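Local atomic coordinates of protein (polyandrocarpa lectin) (Polyandrocarpa misakiensis, PDB entry 1BYF), a protein that binds galactose in a calcium-dependent manner as a homodimeric C-type lectin and serves in the defence of the tunicate against microorganisms. Residues V29-R34 / I118-L123; D52-A57 / G113-I118; W82-P87 / S101-L106. One frame throughout, in Å; residues are numbered along the deposited sequence.

Contact 1. Residues V29-R34 / I118-L123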
loop_
_atom_site.group_PDB
_atom_site.type_symbol
_atom_site.label_atom_id
_atom_site.label_comp_id
_atom_site.label_asym_id
_atom_site.label_seq_id
_atom_site.Cartn_x
_atom_site.Cartn_y
_atom_site.Cartn_z
ATOM N N VAL A 29 9.766 5.083 -2.747
ATOM C CA VAL A 29 9.796 3.824 -3.483
ATOM C C VAL A 29 10.809 3.831 -4.618
ATOM O O VAL A 29 10.887 4.763 -5.420
ATOM C CB VAL A 29 8.395 3.432 -3.973
ATOM C CG1 VAL A 29 7.947 4.314 -5.128
ATOM C CG2 VAL A 29 8.341 1.954 -4.355
ATOM N N SER A 30 11.603 2.759 -4.680
ATOM C CA SER A 30 12.635 2.626 -5.703
ATOM C C SER A 30 12.881 1.172 -6.062
ATOM O O SER A 30 12.412 0.731 -7.114
ATOM C CB SER A 30 13.932 3.300 -5.249
ATOM O OG SER A 30 14.398 2.733 -4.041
ATOM N N SER A 31 13.600 0.415 -5.238
ATOM C CA SER A 31 13.854 -0.985 -5.585
ATOM C C SER A 31 12.554 -1.747 -5.762
ATOM O O SER A 31 12.499 -2.636 -6.618
ATOM C CB SER A 31 14.755 -1.678 -4.567
ATOM O OG SER A 31 14.017 -2.105 -3.444
ATOM N N ALA A 32 11.496 -1.400 -5.024
ATOM C CA ALA A 32 10.241 -2.145 -5.201
ATOM C C ALA A 32 9.676 -1.923 -6.597
ATOM O O ALA A 32 8.955 -2.783 -7.120
ATOM C CB ALA A 32 9.233 -1.826 -4.104
ATOM N N MET A 33 10.002 -0.801 -7.233
ATOM C CA MET A 33 9.511 -0.554 -8.588
ATOM C C MET A 33 10.221 -1.425 -9.624
ATOM O O MET A 33 9.728 -1.584 -10.739
ATOM C CB MET A 33 9.652 0.919 -8.963
ATOM C CG MET A 33 8.820 1.860 -8.105
ATOM S SD MET A 33 7.054 1.614 -8.268
ATOM C CE MET A 33 6.685 2.309 -9.869
ATOM N N ARG A 34 11.360 -1.988 -9.260
ATOM C CA ARG A 34 12.125 -2.844 -10.167
ATOM C C ARG A 34 11.818 -4.317 -9.923
ATOM O O ARG A 34 12.370 -5.216 -10.555
ATOM C CB ARG A 34 13.621 -2.566 -9.997
ATOM C CG ARG A 34 13.996 -1.100 -10.193
ATOM C CD ARG A 34 15.503 -0.936 -10.350
ATOM N NE ARG A 34 16.242 -1.336 -9.159
ATOM C CZ ARG A 34 16.499 -0.628 -8.079
ATOM N NH1 ARG A 34 16.083 0.626 -7.935
ATOM N NH2 ARG A 34 17.196 -1.180 -7.085
ATOM N N ILE A 118 4.757 7.442 -1.949
ATOM C CA ILE A 118 4.903 6.009 -1.803
ATOM C C ILE A 118 6.287 5.732 -1.210
ATOM O O ILE A 118 7.291 6.128 -1.804
ATOM C CB ILE A 118 4.799 5.233 -3.128
ATOM C CG1 ILE A 118 3.502 5.617 -3.843
ATOM C CG2 ILE A 118 4.854 3.730 -2.873
ATOM C CD1 ILE A 118 3.384 5.025 -5.234
ATOM N N CYS A 119 6.301 5.084 -0.052
ATOM C CA CYS A 119 7.553 4.738 0.595
ATOM C C CYS A 119 7.717 3.215 0.641
ATOM O O CYS A 119 6.731 2.477 0.608
ATOM C CB CYS A 119 7.627 5.245 2.032
ATOM S SG CYS A 119 7.149 6.962 2.261
ATOM N N GLU A 120 8.978 2.798 0.730
ATOM C CA GLU A 120 9.320 1.392 0.812
ATOM C C GLU A 120 10.346 1.133 1.920
ATOM O O GLU A 120 11.077 2.013 2.368
ATOM C CB GLU A 120 9.901 0.857 -0.501
ATOM C CG GLU A 120 11.313 1.317 -0.834
ATOM C CD GLU A 120 11.959 0.606 -1.999
ATOM O OE1 GLU A 120 11.357 0.497 -3.090
ATOM O OE2 GLU A 120 13.122 0.138 -1.855
ATOM N N LYS A 121 10.405 -0.132 2.315
ATOM C CA LYS A 121 11.396 -0.610 3.263
ATOM C C LYS A 121 11.590 -2.107 3.000
ATOM O O LYS A 121 10.679 -2.915 3.183
ATOM C CB LYS A 121 11.085 -0.332 4.725
ATOM C CG LYS A 121 12.186 -0.825 5.655
ATOM C CD LYS A 121 11.805 -0.604 7.111
ATOM C CE LYS A 121 12.636 -1.496 8.024
ATOM N NZ LYS A 121 14.090 -1.304 7.746
ATOM N N GLU A 122 12.772 -2.423 2.476
ATOM C CA GLU A 122 13.099 -3.814 2.189
ATOM C C GLU A 122 13.094 -4.591 3.503
ATOM O O GLU A 122 13.517 -4.072 4.534
ATOM C CB GLU A 122 14.450 -3.941 1.487
ATOM C CG GLU A 122 15.064 -5.327 1.606
ATOM C CD GLU A 122 15.649 -5.872 0.325
ATOM O OE1 GLU A 122 15.935 -5.087 -0.606
ATOM O OE2 GLU A 122 15.818 -7.109 0.235
ATOM N N LEU A 123 12.640 -5.831 3.465
ATOM C CA LEU A 123 12.605 -6.669 4.656
ATOM C C LEU A 123 13.514 -7.878 4.450
ATOM O O LEU A 123 13.309 -8.565 3.443
ATOM C CB LEU A 123 11.185 -7.169 4.907
ATOM C CG LEU A 123 10.106 -6.127 5.180
ATOM C CD1 LEU A 123 8.724 -6.767 5.124
ATOM C CD2 LEU A 123 10.318 -5.444 6.525
#
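The carboxylate of E120 is the flat group at the middle of this contact, and the turn S30-A32 wraps round it. From above its plane comes the backbone N-H of S30, 66° out of it, whose N lies 2.8 Å from OE1 of E120. Closer to the plane, on the syn side of the same oxygen, comes the N-H of A32; A32 N to OE1 of E120 is 2.7 Å, so two nearly straight bonds grip one atom. The other oxygen takes the hydroxyl of S31 on its own syn side, OG of S31 to OE2 of E120 measuring 2.9 Å; this hydroxyl is also bonded to Y3 OH. Three donors thus fix the rotation of the buried carboxylate and would probably favour its charged form. E120 gets there with CG lodged between its backbone N and carbonyl carbon (chi1 72°) and an extended chain beyond.

One residue before S30 and two before E120, the backbones join directly: V29 N donates to I118 O at 2.8 Å. Beside that bond the side chains lie alongside each other, CB of V29 3.7 Å from CG2 of I118.

The loop 29-34, between strand 27-28 and helix 36-49, is thereby tied to strand 115-122; I42 of the helix packs on V29 and A32, Y3 and I5 of strand 3-8 pack on E120, and C119, pointing away from the loop, is disulfide-bonded to C21.

Contact 2. Residues D52-A57 / G113-I118. With ZN (zinc ion), chain E.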
loop_
_atom_site.group_PDB
_atom_site.type_symbol
_atom_site.label_atom_id
_atom_site.label_comp_id
_atom_site.label_asym_id
_atom_site.label_seq_id
_atom_site.Cartn_x
_atom_site.Cartn_y
_atom_site.Cartn_z
ATOM N N ASP A 52 -1.567 11.141 -9.148
ATOM C CA ASP A 52 -0.125 11.189 -9.332
ATOM C C ASP A 52 0.588 10.855 -8.021
ATOM O O ASP A 52 0.169 11.321 -6.953
ATOM C CB ASP A 52 0.329 12.589 -9.747
ATOM C CG ASP A 52 -0.223 13.068 -11.068
ATOM O OD1 ASP A 52 -0.583 12.233 -11.920
ATOM O OD2 ASP A 52 -0.301 14.304 -11.256
ATOM N N TYR A 53 1.687 10.122 -8.118
ATOM C CA TYR A 53 2.492 9.760 -6.972
ATOM C C TYR A 53 3.986 9.955 -7.244
ATOM O O TYR A 53 4.437 9.599 -8.331
ATOM C CB TYR A 53 2.362 8.256 -6.662
ATOM C CG TYR A 53 1.035 7.905 -6.034
ATOM C CD1 TYR A 53 -0.108 7.775 -6.803
ATOM C CD2 TYR A 53 0.946 7.709 -4.664
ATOM C CE1 TYR A 53 -1.322 7.455 -6.222
ATOM C CE2 TYR A 53 -0.263 7.385 -4.070
ATOM C CZ TYR A 53 -1.388 7.266 -4.858
ATOM O OH TYR A 53 -2.593 6.945 -4.272
ATOM N N TRP A 54 4.726 10.420 -6.247
ATOM C CA TRP A 54 6.170 10.528 -6.430
ATOM C C TRP A 54 6.777 9.128 -6.313
ATOM O O TRP A 54 6.238 8.280 -5.598
ATOM C CB TRP A 54 6.813 11.387 -5.354
ATOM C CG TRP A 54 6.625 12.862 -5.500
ATOM C CD1 TRP A 54 6.021 13.713 -4.623
ATOM C CD2 TRP A 54 7.073 13.659 -6.610
ATOM N NE1 TRP A 54 6.060 14.994 -5.129
ATOM C CE2 TRP A 54 6.697 14.988 -6.339
ATOM C CE3 TRP A 54 7.742 13.372 -7.800
ATOM C CZ2 TRP A 54 6.976 16.035 -7.220
ATOM C CZ3 TRP A 54 8.018 14.415 -8.678
ATOM C CH2 TRP A 54 7.637 15.731 -8.380
ATOM N N VAL A 55 7.876 8.899 -7.005
ATOM C CA VAL A 55 8.658 7.675 -6.890
ATOM C C VAL A 55 10.107 8.149 -6.670
ATOM O O VAL A 55 10.414 9.326 -6.902
ATOM C CB VAL A 55 8.583 6.659 -8.026
ATOM C CG1 VAL A 55 7.151 6.164 -8.226
ATOM C CG2 VAL A 55 9.142 7.193 -9.342
ATOM N N GLY A 56 10.969 7.270 -6.186
ATOM C CA GLY A 56 12.330 7.631 -5.864
ATOM C C GLY A 56 13.317 7.641 -7.011
ATOM O O GLY A 56 14.296 6.890 -6.957
ATOM N N ALA A 57 13.096 8.476 -8.020
ATOM C CA ALA A 57 14.038 8.567 -9.136
ATOM C C ALA A 57 14.127 10.017 -9.593
ATOM O O ALA A 57 13.150 10.767 -9.503
ATOM C CB ALA A 57 13.659 7.629 -10.263
ATOM N N GLY A 113 6.000 20.303 -7.861
ATOM C CA GLY A 113 4.567 20.057 -7.768
ATOM C C GLY A 113 4.185 19.140 -6.620
ATOM O O GLY A 113 4.950 18.277 -6.200
ATOM N N ALA A 114 2.979 19.326 -6.086
ATOM C CA ALA A 114 2.467 18.490 -5.006
ATOM C C ALA A 114 1.948 17.163 -5.550
ATOM O O ALA A 114 1.120 17.131 -6.474
ATOM C CB ALA A 114 1.319 19.201 -4.302
ATOM N N ARG A 115 2.427 16.054 -4.998
ATOM C CA ARG A 115 1.940 14.748 -5.429
ATOM C C ARG A 115 1.921 13.813 -4.212
ATOM O O ARG A 115 2.552 14.111 -3.207
ATOM C CB ARG A 115 2.776 14.102 -6.526
ATOM C CG ARG A 115 3.390 15.103 -7.491
ATOM C CD ARG A 115 4.153 14.380 -8.601
ATOM N NE ARG A 115 3.451 14.642 -9.853
ATOM C CZ ARG A 115 3.585 15.735 -10.591
ATOM N NH1 ARG A 115 4.422 16.706 -10.273
ATOM N NH2 ARG A 115 2.851 15.825 -11.690
ATOM N N ARG A 116 1.193 12.718 -4.379
ATOM C CA ARG A 116 1.094 11.733 -3.299
ATOM C C ARG A 116 2.436 11.034 -3.134
ATOM O O ARG A 116 3.343 11.191 -3.950
ATOM C CB ARG A 116 -0.061 10.773 -3.565
ATOM C CG ARG A 116 -1.432 11.381 -3.286
ATOM C CD ARG A 116 -2.551 10.473 -3.770
ATOM N NE ARG A 116 -3.852 10.848 -3.234
ATOM C CZ ARG A 116 -4.549 11.933 -3.544
ATOM N NH1 ARG A 116 -4.102 12.821 -4.433
ATOM N NH2 ARG A 116 -5.724 12.148 -2.959
ATOM N N VAL A 117 2.567 10.277 -2.056
ATOM C CA VAL A 117 3.829 9.638 -1.718
ATOM C C VAL A 117 3.721 8.135 -1.503
ATOM O O VAL A 117 2.759 7.625 -0.934
ATOM C CB VAL A 117 4.381 10.288 -0.428
ATOM C CG1 VAL A 117 5.762 9.733 -0.077
ATOM C CG2 VAL A 117 4.459 11.810 -0.581
ATOM N N ILE A 118 4.757 7.442 -1.949
ATOM C CA ILE A 118 4.903 6.009 -1.803
ATOM C C ILE A 118 6.287 5.732 -1.210
ATOM O O ILE A 118 7.291 6.128 -1.804
ATOM C CB ILE A 118 4.799 5.233 -3.128
ATOM C CG1 ILE A 118 3.502 5.617 -3.843
ATOM C CG2 ILE A 118 4.854 3.730 -2.873
ATOM C CD1 ILE A 118 3.384 5.025 -5.234
HETATM ZN ZN ZN E . -0.669 15.095 -12.946
HETATM O O HOH W 1 -1.984 12.958 -6.239
#
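D52 opens the pairing with its backbone: D52 O to R116 N is a hydrogen bond of 3.1 Å, and a water bridges the same oxygen to NH1 of R116. The D52 carboxylate lies beside the guanidinium of R115, planes 29° apart, with OD2 of D52 3.5 Å from NH2 of R115; OD2 also binds zinc at 1.9 Å, with two ligand atoms from elsewhere, and OD1 takes the N-H of S101.

The Y53 ring is met over one face, toward its rim, by CB of R116, a CH-pi contact. CG1 of I118 comes to 3.4 Å from CD2 of Y53, while R116 runs on, extended, to a salt bridge with D9.

W54 N bonds to R116 O at 2.8 Å, the second bond of the parallel Y53-R116 bridge; past it the strands diverge, and the buried W54 O and I118 N find no partner. CD of R115 sits over the centre of the six-membered indole ring. Bent at chi3 (114°), the arginine keeps its guanidinium over that face in a cation-pi contact, CZ of R115 5.0 Å from the W54 six-membered ring centroid.

Beyond V55 the chain turns a corner at G56. Strand 53-55 lies between parallel strand 115-122 and antiparallel strand 96-100, with A17 of helix 14-22 on W54 and V117.

Contact 3. Residues W82-P87 / S101-L106. With CA (calcium ion), chain C.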
loop_
_atom_site.group_PDB
_atom_site.type_symbol
_atom_site.label_atom_id
_atom_site.label_comp_id
_atom_site.label_asym_id
_atom_site.label_seq_id
_atom_site.Cartn_x
_atom_site.Cartn_y
_atom_site.Cartn_z
ATOM N N TRP A 82 8.245 3.685 -18.199
ATOM C CA TRP A 82 7.862 4.999 -18.669
ATOM C C TRP A 82 6.541 5.019 -19.430
ATOM O O TRP A 82 6.213 4.123 -20.209
ATOM C CB TRP A 82 8.933 5.591 -19.600
ATOM C CG TRP A 82 10.263 5.843 -18.965
ATOM C CD1 TRP A 82 11.387 5.082 -19.084
ATOM C CD2 TRP A 82 10.615 6.939 -18.110
ATOM N NE1 TRP A 82 12.414 5.629 -18.356
ATOM C CE2 TRP A 82 11.964 6.772 -17.750
ATOM C CE3 TRP A 82 9.914 8.037 -17.609
ATOM C CZ2 TRP A 82 12.633 7.666 -16.915
ATOM C CZ3 TRP A 82 10.575 8.924 -16.779
ATOM C CH2 TRP A 82 11.922 8.734 -16.443
ATOM N N SER A 83 5.796 6.108 -19.245
ATOM C CA SER A 83 4.566 6.302 -19.999
ATOM C C SER A 83 4.997 6.474 -21.466
ATOM O O SER A 83 6.156 6.797 -21.715
ATOM C CB SER A 83 3.822 7.563 -19.593
ATOM O OG SER A 83 3.573 7.671 -18.208
ATOM N N PRO A 84 4.061 6.293 -22.373
ATOM C CA PRO A 84 4.316 6.506 -23.784
ATOM C C PRO A 84 4.834 7.923 -24.005
ATOM O O PRO A 84 4.310 8.903 -23.474
ATOM C CB PRO A 84 2.969 6.293 -24.451
ATOM C CG PRO A 84 2.155 5.521 -23.469
ATOM C CD PRO A 84 2.653 5.923 -22.105
ATOM N N ASN A 85 5.909 8.029 -24.775
ATOM C CA ASN A 85 6.519 9.301 -25.121
ATOM C C ASN A 85 7.136 10.057 -23.954
ATOM O O ASN A 85 7.252 11.288 -24.006
ATOM C CB ASN A 85 5.520 10.220 -25.836
ATOM C CG ASN A 85 4.951 9.596 -27.092
ATOM O OD1 ASN A 85 3.738 9.656 -27.317
ATOM N ND2 ASN A 85 5.805 8.997 -27.916
ATOM N N GLU A 86 7.562 9.355 -22.913
ATOM C CA GLU A 86 8.257 9.973 -21.780
ATOM C C GLU A 86 9.503 9.115 -21.578
ATOM O O GLU A 86 9.451 7.939 -21.941
ATOM C CB GLU A 86 7.405 10.013 -20.519
ATOM C CG GLU A 86 6.097 10.763 -20.638
ATOM C CD GLU A 86 6.219 12.249 -20.889
ATOM O OE1 GLU A 86 7.218 12.886 -20.487
ATOM O OE2 GLU A 86 5.275 12.823 -21.477
ATOM N N PRO A 87 10.572 9.656 -21.041
ATOM C CA PRO A 87 10.659 11.036 -20.614
ATOM C C PRO A 87 10.741 12.020 -21.770
ATOM O O PRO A 87 11.288 11.687 -22.825
ATOM C CB PRO A 87 11.963 11.058 -19.811
ATOM C CG PRO A 87 12.810 10.026 -20.484
ATOM C CD PRO A 87 11.844 8.918 -20.813
ATOM N N SER A 101 -0.869 9.990 -13.463
ATOM C CA SER A 101 -2.226 9.469 -13.526
ATOM C C SER A 101 -2.750 9.257 -14.933
ATOM O O SER A 101 -3.622 8.403 -15.137
ATOM C CB SER A 101 -3.202 10.352 -12.735
ATOM O OG SER A 101 -3.306 11.635 -13.325
ATOM N N LYS A 102 -2.238 9.988 -15.922
ATOM C CA LYS A 102 -2.710 9.813 -17.292
ATOM C C LYS A 102 -2.554 8.383 -17.789
ATOM O O LYS A 102 -3.451 7.840 -18.442
ATOM C CB LYS A 102 -1.987 10.767 -18.256
ATOM C CG LYS A 102 -2.488 10.635 -19.694
ATOM C CD LYS A 102 -1.987 11.794 -20.549
ATOM C CE LYS A 102 -2.366 11.608 -22.010
ATOM N NZ LYS A 102 -2.023 12.812 -22.816
ATOM N N TYR A 103 -1.413 7.763 -17.512
ATOM C CA TYR A 103 -1.150 6.412 -17.981
ATOM C C TYR A 103 -0.921 5.411 -16.850
ATOM O O TYR A 103 -0.886 4.205 -17.106
ATOM C CB TYR A 103 0.110 6.413 -18.858
ATOM C CG TYR A 103 0.022 7.243 -20.118
ATOM C CD1 TYR A 103 -0.603 6.736 -21.253
ATOM C CD2 TYR A 103 0.567 8.516 -20.184
ATOM C CE1 TYR A 103 -0.682 7.480 -22.415
ATOM C CE2 TYR A 103 0.495 9.271 -21.341
ATOM C CZ TYR A 103 -0.134 8.743 -22.453
ATOM O OH TYR A 103 -0.213 9.488 -23.609
ATOM N N ASN A 104 -0.727 5.915 -15.645
ATOM C CA ASN A 104 -0.412 5.091 -14.482
ATOM C C ASN A 104 0.943 4.435 -14.756
ATOM O O ASN A 104 1.200 3.269 -14.485
ATOM C CB ASN A 104 -1.477 4.079 -14.103
ATOM C CG ASN A 104 -1.306 3.488 -12.715
ATOM O OD1 ASN A 104 -1.504 2.285 -12.473
ATOM N ND2 ASN A 104 -0.910 4.317 -11.762
ATOM N N LEU A 105 1.832 5.256 -15.313
ATOM C CA LEU A 105 3.186 4.866 -15.667
ATOM C C LEU A 105 4.122 6.035 -15.358
ATOM O O LEU A 105 3.639 7.137 -15.071
ATOM C CB LEU A 105 3.305 4.418 -17.117
ATOM C CG LEU A 105 2.787 3.032 -17.500
ATOM C CD1 LEU A 105 2.959 2.787 -18.998
ATOM C CD2 LEU A 105 3.492 1.928 -16.725
ATOM N N LEU A 106 5.421 5.803 -15.376
ATOM C CA LEU A 106 6.384 6.827 -15.002
ATOM C C LEU A 106 6.455 8.005 -15.965
ATOM O O LEU A 106 6.171 7.913 -17.153
ATOM C CB LEU A 106 7.768 6.201 -14.809
ATOM C CG LEU A 106 7.889 5.069 -13.791
ATOM C CD1 LEU A 106 9.367 4.731 -13.606
ATOM C CD2 LEU A 106 7.266 5.433 -12.446
HETATM CA CA CA C . 7.341 14.305 -18.827
#
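S83 and the carbonyl of L106 form the tight centre of this contact. The backbone N-H of S83 meets L106 O in the carbonyl plane, on a lone pair; S83 N to L106 O is 2.8 Å. The hydroxyl of the same serine takes L106 O from above that plane, OG of S83 to L106 O also measuring 2.8 Å, so one residue grips the oxygen from two directions. With OG of S83 beside its own backbone N (chi1 -53°), both donors can point at a single acceptor. CB of L105 packs 3.4 Å from OG of S83. W82 and L106 close the buried end: CE3 of W82 lies 4.0 Å from CB of L106, P87 CD sits over the centre of one indole face, and NE1 bonds to P76 O.

Toward solvent, where P84 is exposed and Y103 partly so, hydrogen bonds give way to apolar contact. P84 lays CD over the centre of the Y103 ring, 3.5 Å from its centroid, while K102 CG covers the opposite face near the rim. CB of S83 reaches the same ring, 3.4 Å from CD2 of Y103.

The type II turn from S83 to E86 ends on the calcium ligand E86, whose OE1 binds calcium at 2.2 Å and also accepts a hydrogen bond from S88 OG. N89, D107 and D108 join it in this carbohydrate-binding site; the cis-proline P87 beside the calcium ligands is characteristic of C-type lectin domains.

Along the chain the three contacts are nested: 82-87/101-106 lies inside the loop closed by 52-57/113-118, which lies inside that closed by 29-34/118-123. Contacts 1 and 2 both use strand 115-122 and share I118; their centres are about 13 Å apart, and V29 O probably bonds to G56 N. Contacts 2 and 3 are also about 13 Å apart centre to centre, and V55 packs on L106 between them. The centres of contacts 1 and 3 lie about 19 Å apart, on opposite sides of the chain's centre, touching through M33 and L106. All reach the mixed sheet containing strands 53-55, 96-100, 105-109 and 115-122; contact 3 joins to it the loop that carries E86 of the carbohydrate-binding calcium site.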